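Uncharacterized protein (Streptococcus thermophilus, PDB 2QZI) is of unknown function, a small cytosolic protein of the DUF1827 family that binds sodium ions in the crystal. Local coordinates at residues V39-T42 with H47-L50; E30-G35 with E69-R74. All coordinates share one frame; numbering follows the deposited sequence.

Interaction 1. Residues V39-T42 with H47-L50. With NA (sodium ion), chain F.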
loop_
_atom_site.group_PDB
_atom_site.type_symbol
_atom_site.label_atom_id
_atom_site.label_comp_id
_atom_site.label_asym_id
_atom_site.label_seq_id
_atom_site.Cartn_x
_atom_site.Cartn_y
_atom_site.Cartn_z
ATOM N N VAL A 39 -1.693 3.320 5.748
ATOM C CA VAL A 39 -1.296 2.647 4.536
ATOM C C VAL A 39 -0.274 1.616 4.966
ATOM O O VAL A 39 0.558 1.877 5.854
ATOM C CB VAL A 39 -0.726 3.648 3.468
ATOM C CG1 VAL A 39 -0.412 2.971 2.168
ATOM C CG2 VAL A 39 -1.729 4.784 3.192
ATOM N N VAL A 40 -0.464 0.439 4.408
ATOM C CA VAL A 40 0.500 -0.683 4.460
ATOM C C VAL A 40 0.929 -0.975 3.042
ATOM O O VAL A 40 0.111 -1.095 2.188
ATOM C CB VAL A 40 -0.063 -1.960 5.166
ATOM C CG1 VAL A 40 1.043 -3.018 5.252
ATOM C CG2 VAL A 40 -0.460 -1.569 6.626
ATOM N N PHE A 41 2.237 -0.978 2.802
ATOM C CA PHE A 41 2.791 -1.242 1.463
ATOM C C PHE A 41 3.713 -2.456 1.532
ATOM O O PHE A 41 4.627 -2.472 2.347
ATOM C CB PHE A 41 3.637 -0.032 1.076
ATOM C CG PHE A 41 4.390 -0.177 -0.224
ATOM C CD1 PHE A 41 3.713 -0.471 -1.421
ATOM C CD2 PHE A 41 5.775 -0.014 -0.265
ATOM C CE1 PHE A 41 4.417 -0.589 -2.611
ATOM C CE2 PHE A 41 6.508 -0.174 -1.472
ATOM C CZ PHE A 41 5.815 -0.468 -2.640
ATOM N N THR A 42 3.549 -3.390 0.595
ATOM C CA THR A 42 4.381 -4.598 0.513
ATOM C C THR A 42 4.788 -4.953 -0.924
ATOM O O THR A 42 4.108 -4.574 -1.852
ATOM C CB THR A 42 3.637 -5.872 1.040
ATOM O OG1 THR A 42 2.622 -6.291 0.125
ATOM C CG2 THR A 42 2.985 -5.696 2.458
ATOM N N HIS A 47 3.858 -9.658 -7.025
ATOM C CA HIS A 47 2.916 -8.598 -6.745
ATOM C C HIS A 47 3.372 -7.612 -5.683
ATOM O O HIS A 47 3.949 -8.003 -4.681
ATOM C CB HIS A 47 1.515 -9.148 -6.355
ATOM C CG HIS A 47 1.507 -10.023 -5.131
ATOM N ND1 HIS A 47 0.652 -9.810 -4.063
ATOM C CD2 HIS A 47 2.214 -11.142 -4.825
ATOM C CE1 HIS A 47 0.861 -10.737 -3.138
ATOM N NE2 HIS A 47 1.825 -11.539 -3.563
ATOM N N TYR A 48 3.055 -6.344 -5.883
ATOM C CA TYR A 48 3.087 -5.348 -4.796
ATOM C C TYR A 48 1.655 -5.205 -4.271
ATOM O O TYR A 48 0.709 -5.494 -4.980
ATOM C CB TYR A 48 3.455 -3.974 -5.306
ATOM C CG TYR A 48 4.834 -3.752 -5.854
ATOM C CD1 TYR A 48 5.803 -3.157 -5.061
ATOM C CD2 TYR A 48 5.134 -3.987 -7.212
ATOM C CE1 TYR A 48 7.048 -2.843 -5.540
ATOM C CE2 TYR A 48 6.409 -3.680 -7.726
ATOM C CZ TYR A 48 7.345 -3.111 -6.853
ATOM O OH TYR A 48 8.590 -2.760 -7.250
ATOM N N GLU A 49 1.482 -4.739 -3.028
ATOM C CA GLU A 49 0.144 -4.565 -2.456
ATOM C C GLU A 49 0.073 -3.220 -1.754
ATOM O O GLU A 49 1.071 -2.785 -1.219
ATOM C CB GLU A 49 -0.209 -5.702 -1.480
ATOM C CG GLU A 49 -0.333 -7.114 -2.132
ATOM C CD GLU A 49 -1.455 -7.300 -3.119
ATOM O OE1 GLU A 49 -2.510 -6.616 -2.983
ATOM O OE2 GLU A 49 -1.273 -8.159 -4.025
ATOM N N LEU A 50 -1.057 -2.508 -1.839
ATOM C CA LEU A 50 -1.266 -1.351 -0.905
ATOM C C LEU A 50 -2.584 -1.636 -0.202
ATOM O O LEU A 50 -3.534 -2.126 -0.868
ATOM C CB LEU A 50 -1.445 -0.028 -1.652
ATOM C CG LEU A 50 -0.200 0.772 -1.925
ATOM C CD1 LEU A 50 -0.693 1.869 -2.852
ATOM C CD2 LEU A 50 0.356 1.366 -0.584
HETATM NA NA NA F . 3.086 -7.807 -1.895
HETATM O O HOH W 1 2.489 -10.065 -0.215
#
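Thr42 and Glu49 face each other as an antiparallel hydrogen-bonded pair, and their backbones satisfy one another in both directions. Thr42 N donates to Glu49 O at 3.1 Å, nearly straight at 168°; Glu49 N returns a bond to Thr42 O at 2.9 Å. Each carbonyl also receives a CA-H...O contact, Glu49 O from Phe41 CA and Thr42 O from Tyr48 CA. On the face carrying Thr42 and Glu49, OG1 of Thr42 sits between its backbone N and carbonyl carbon (chi1 72°), which turns it to a sodium ion 2.6 Å from OG1. The carbonyl O of His47 and a water complete the ligands found for the ion, the former 2.9 Å from it. Beside the ion, Glu49 CB lies 3.3 Å from Thr42 OG1; past it the chain bends at chi2 and takes the carboxylate to His47. There Glu49 OE2 uses its anti lone pair to accept a hydrogen bond from His47 ND1, almost in the plane of the imidazole, though its modelled length is doubtfully short. The other polar ends are satisfied too: Glu49 OE1 by Ser98, His47 NE2 by Asp25 and Tyr48 OH by the backbone N of Asp77. The opposite face is largely apolar. Leu50 crosses its non-hydrogen-bonded partner Phe41 and brings CD2 close to Val39 CG1, while the Phe41 and Tyr48 rings lie side by side, rim to rim, with planes at 14° and Phe41 CZ 3.6 Å from Tyr48 CD1. Val39, Phe41 and Leu50 meet Phe71 of helix 61-74 on this side. These are the neighbouring strands of a tight beta hairpin in the middle of an antiparallel sheet, hydrophobic toward the helix and holding a sodium site on its other face.

Interaction 2. Residues E30-G35 with E69-R74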
loop_
_atom_site.group_PDB
_atom_site.type_symbol
_atom_site.label_atom_id
_atom_site.label_comp_id
_atom_site.label_asym_id
_atom_site.label_seq_id
_atom_site.Cartn_x
_atom_site.Cartn_y
_atom_site.Cartn_z
ATOM N N GLU A 30 6.209 -1.955 4.521
ATOM C CA GLU A 30 6.347 -0.611 5.060
ATOM C C GLU A 30 4.993 -0.057 5.433
ATOM O O GLU A 30 3.985 -0.452 4.842
ATOM C CB GLU A 30 6.976 0.267 4.013
ATOM C CG GLU A 30 8.219 -0.341 3.470
ATOM C CD GLU A 30 9.092 0.655 2.781
ATOM O OE1 GLU A 30 8.569 1.564 2.106
ATOM O OE2 GLU A 30 10.320 0.486 2.874
ATOM N N THR A 31 4.961 0.800 6.437
ATOM C CA THR A 31 3.707 1.461 6.807
ATOM C C THR A 31 3.811 2.980 6.688
ATOM O O THR A 31 4.860 3.531 6.836
ATOM C CB THR A 31 3.268 1.137 8.240
ATOM O OG1 THR A 31 4.311 1.459 9.095
ATOM C CG2 THR A 31 2.931 -0.352 8.440
ATOM N N TYR A 32 2.696 3.635 6.332
ATOM C CA TYR A 32 2.644 5.102 6.191
ATOM C C TYR A 32 1.306 5.632 6.708
ATOM O O TYR A 32 0.264 4.968 6.588
ATOM C CB TYR A 32 2.710 5.520 4.720
ATOM C CG TYR A 32 3.995 5.189 4.021
ATOM C CD1 TYR A 32 4.886 6.190 3.675
ATOM C CD2 TYR A 32 4.317 3.837 3.672
ATOM C CE1 TYR A 32 6.063 5.891 3.032
ATOM C CE2 TYR A 32 5.534 3.535 3.051
ATOM C CZ TYR A 32 6.370 4.579 2.711
ATOM O OH TYR A 32 7.570 4.314 2.084
ATOM N N SER A 33 1.366 6.840 7.265
ATOM C CA SER A 33 0.239 7.708 7.501
ATOM C C SER A 33 -0.013 8.644 6.315
ATOM O O SER A 33 0.902 9.067 5.611
ATOM C CB SER A 33 0.570 8.629 8.688
ATOM O OG SER A 33 0.157 7.952 9.859
ATOM N N ALA A 34 -1.279 8.961 6.103
ATOM C CA ALA A 34 -1.723 9.965 5.173
ATOM C C ALA A 34 -2.787 10.721 6.006
ATOM O O ALA A 34 -3.968 10.515 5.858
ATOM C CB ALA A 34 -2.288 9.258 3.919
ATOM N N GLY A 35 -2.340 11.551 6.945
ATOM C CA GLY A 35 -3.243 12.182 7.929
ATOM C C GLY A 35 -3.724 11.100 8.888
ATOM O O GLY A 35 -2.902 10.446 9.512
ATOM N N GLU A 69 -0.731 7.402 -6.584
ATOM C CA GLU A 69 0.227 7.999 -7.486
ATOM C C GLU A 69 1.580 8.249 -6.774
ATOM O O GLU A 69 2.624 8.261 -7.445
ATOM C CB GLU A 69 -0.329 9.271 -8.143
ATOM C CG GLU A 69 -1.387 9.009 -9.277
ATOM C CD GLU A 69 -0.896 8.067 -10.444
ATOM O OE1 GLU A 69 -1.651 7.106 -10.824
ATOM O OE2 GLU A 69 0.240 8.286 -10.959
ATOM N N PHE A 70 1.560 8.442 -5.447
ATOM C CA PHE A 70 2.776 8.513 -4.635
ATOM C C PHE A 70 3.578 7.210 -4.703
ATOM O O PHE A 70 4.775 7.226 -4.929
ATOM C CB PHE A 70 2.440 8.816 -3.168
ATOM C CG PHE A 70 3.681 8.901 -2.250
ATOM C CD1 PHE A 70 4.387 10.095 -2.108
ATOM C CD2 PHE A 70 4.121 7.775 -1.554
ATOM C CE1 PHE A 70 5.537 10.157 -1.249
ATOM C CE2 PHE A 70 5.271 7.793 -0.746
ATOM C CZ PHE A 70 5.981 9.009 -0.573
ATOM N N PHE A 71 2.917 6.069 -4.542
ATOM C CA PHE A 71 3.618 4.760 -4.597
ATOM C C PHE A 71 4.136 4.455 -5.981
ATOM O O PHE A 71 5.274 4.015 -6.140
ATOM C CB PHE A 71 2.810 3.632 -3.932
ATOM C CG PHE A 71 2.852 3.731 -2.441
ATOM C CD1 PHE A 71 3.889 3.134 -1.702
ATOM C CD2 PHE A 71 1.914 4.506 -1.775
ATOM C CE1 PHE A 71 3.970 3.345 -0.278
ATOM C CE2 PHE A 71 2.006 4.727 -0.368
ATOM C CZ PHE A 71 3.024 4.133 0.373
ATOM N N LEU A 72 3.335 4.787 -6.977
ATOM C CA LEU A 72 3.687 4.521 -8.368
ATOM C C LEU A 72 4.875 5.363 -8.770
ATOM O O LEU A 72 5.703 4.965 -9.563
ATOM C CB LEU A 72 2.491 4.795 -9.295
ATOM C CG LEU A 72 1.491 3.643 -9.341
ATOM C CD1 LEU A 72 0.243 4.048 -10.118
ATOM C CD2 LEU A 72 2.133 2.317 -9.950
ATOM N N LYS A 73 4.956 6.550 -8.236
ATOM C CA LYS A 73 6.016 7.443 -8.614
ATOM C C LYS A 73 7.285 7.116 -7.848
ATOM O O LYS A 73 8.384 7.254 -8.388
ATOM C CB LYS A 73 5.589 8.903 -8.368
ATOM C CG LYS A 73 6.561 9.935 -8.868
ATOM C CD LYS A 73 6.128 11.318 -8.400
ATOM C CE LYS A 73 7.085 12.422 -8.888
ATOM N NZ LYS A 73 7.350 12.316 -10.355
ATOM N N ARG A 74 7.147 6.700 -6.595
ATOM C CA ARG A 74 8.283 6.675 -5.675
ATOM C C ARG A 74 8.780 5.258 -5.280
ATOM O O ARG A 74 9.971 5.075 -4.972
ATOM C CB ARG A 74 7.987 7.521 -4.424
ATOM C CG ARG A 74 7.642 8.960 -4.717
ATOM C CD ARG A 74 8.922 9.773 -4.706
ATOM N NE ARG A 74 8.929 10.899 -5.640
ATOM C CZ ARG A 74 9.240 12.155 -5.297
ATOM N NH1 ARG A 74 9.576 12.457 -4.029
ATOM N NH2 ARG A 74 9.232 13.118 -6.221
#
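Phe71 drives the edge of its ring into one face of Tyr32, a T-shaped stack with centroids 5.0 Å apart and planes at 88°. The touching rim is CZ and CE1: Phe71 CZ stands 3.6 Å from Tyr32 CD2, and Phe71 CE1 lies 3.7 Å from Tyr32 CE2, so the phenyl meets the tyrosine toward one side of its ring rather than over the middle. A looser apolar touch comes from the preceding helix residue, Phe70 CE2 at 4.3 Å from Tyr32 CE1. Around this first shell, the two phenylalanines brace each other. Phe70 extends with CG opposite its backbone N (chi1 180°), whereas CG of Phe71 lies beside its own N, and the diverging rings still meet, Phe70 CD2 lying 3.9 Å over a face of Phe71. Arg74, one turn on, brings its aliphatic CG over a face of Phe70, on a helical backbone closed by Arg74 N to Phe70 O at 2.9 Å. On the strand, Tyr32 leans its ring back along the chain toward Glu30, the next residue on the same face, because CG stands beside the backbone N (chi1 -65°). The main polar partner of its hydroxyl is Lys75 NZ, just past the helix; Tyr32 OH in turn donates to Glu30 OE1 at 2.9 Å, meeting the carboxylate on the anti side and out of its plane. These bonds tether the hydroxyl end, while the Phe71 edge against the ring face limits its turning. Further out, Leu6 of strand 6-8 touches both Tyr32 and Phe70, and Asn8 flanks Tyr32. The contact is that of a helix packed on an antiparallel sheet, an alpha+beta arrangement, in which helix 61-74 sets Phe71 edge-on against Tyr32 of strand 28-34, with Phe70 beside it.

How the interactions relate
Interactions 1 and 2 lie with centres 9 Å apart and share the sheet, because strands 28-34 and 37-44 are neighbours in it. Probable backbone hydrogen bonds join them, Val39 N to Tyr32 O and Phe41 N to Glu30 O, both 2.7 Å. Phe71 is the side chain that touches both contacts: its CE1 reaches Phe41 CG at 3.5 Å while the same end of the ring abuts Tyr32. Along the chain, the hairpin of interaction 1 falls between the two segments of interaction 2. The sodium ion bound by Thr42 and His47 belongs to interaction 1; an ion comes no nearer than about 11 Å to the Phe71 side chain.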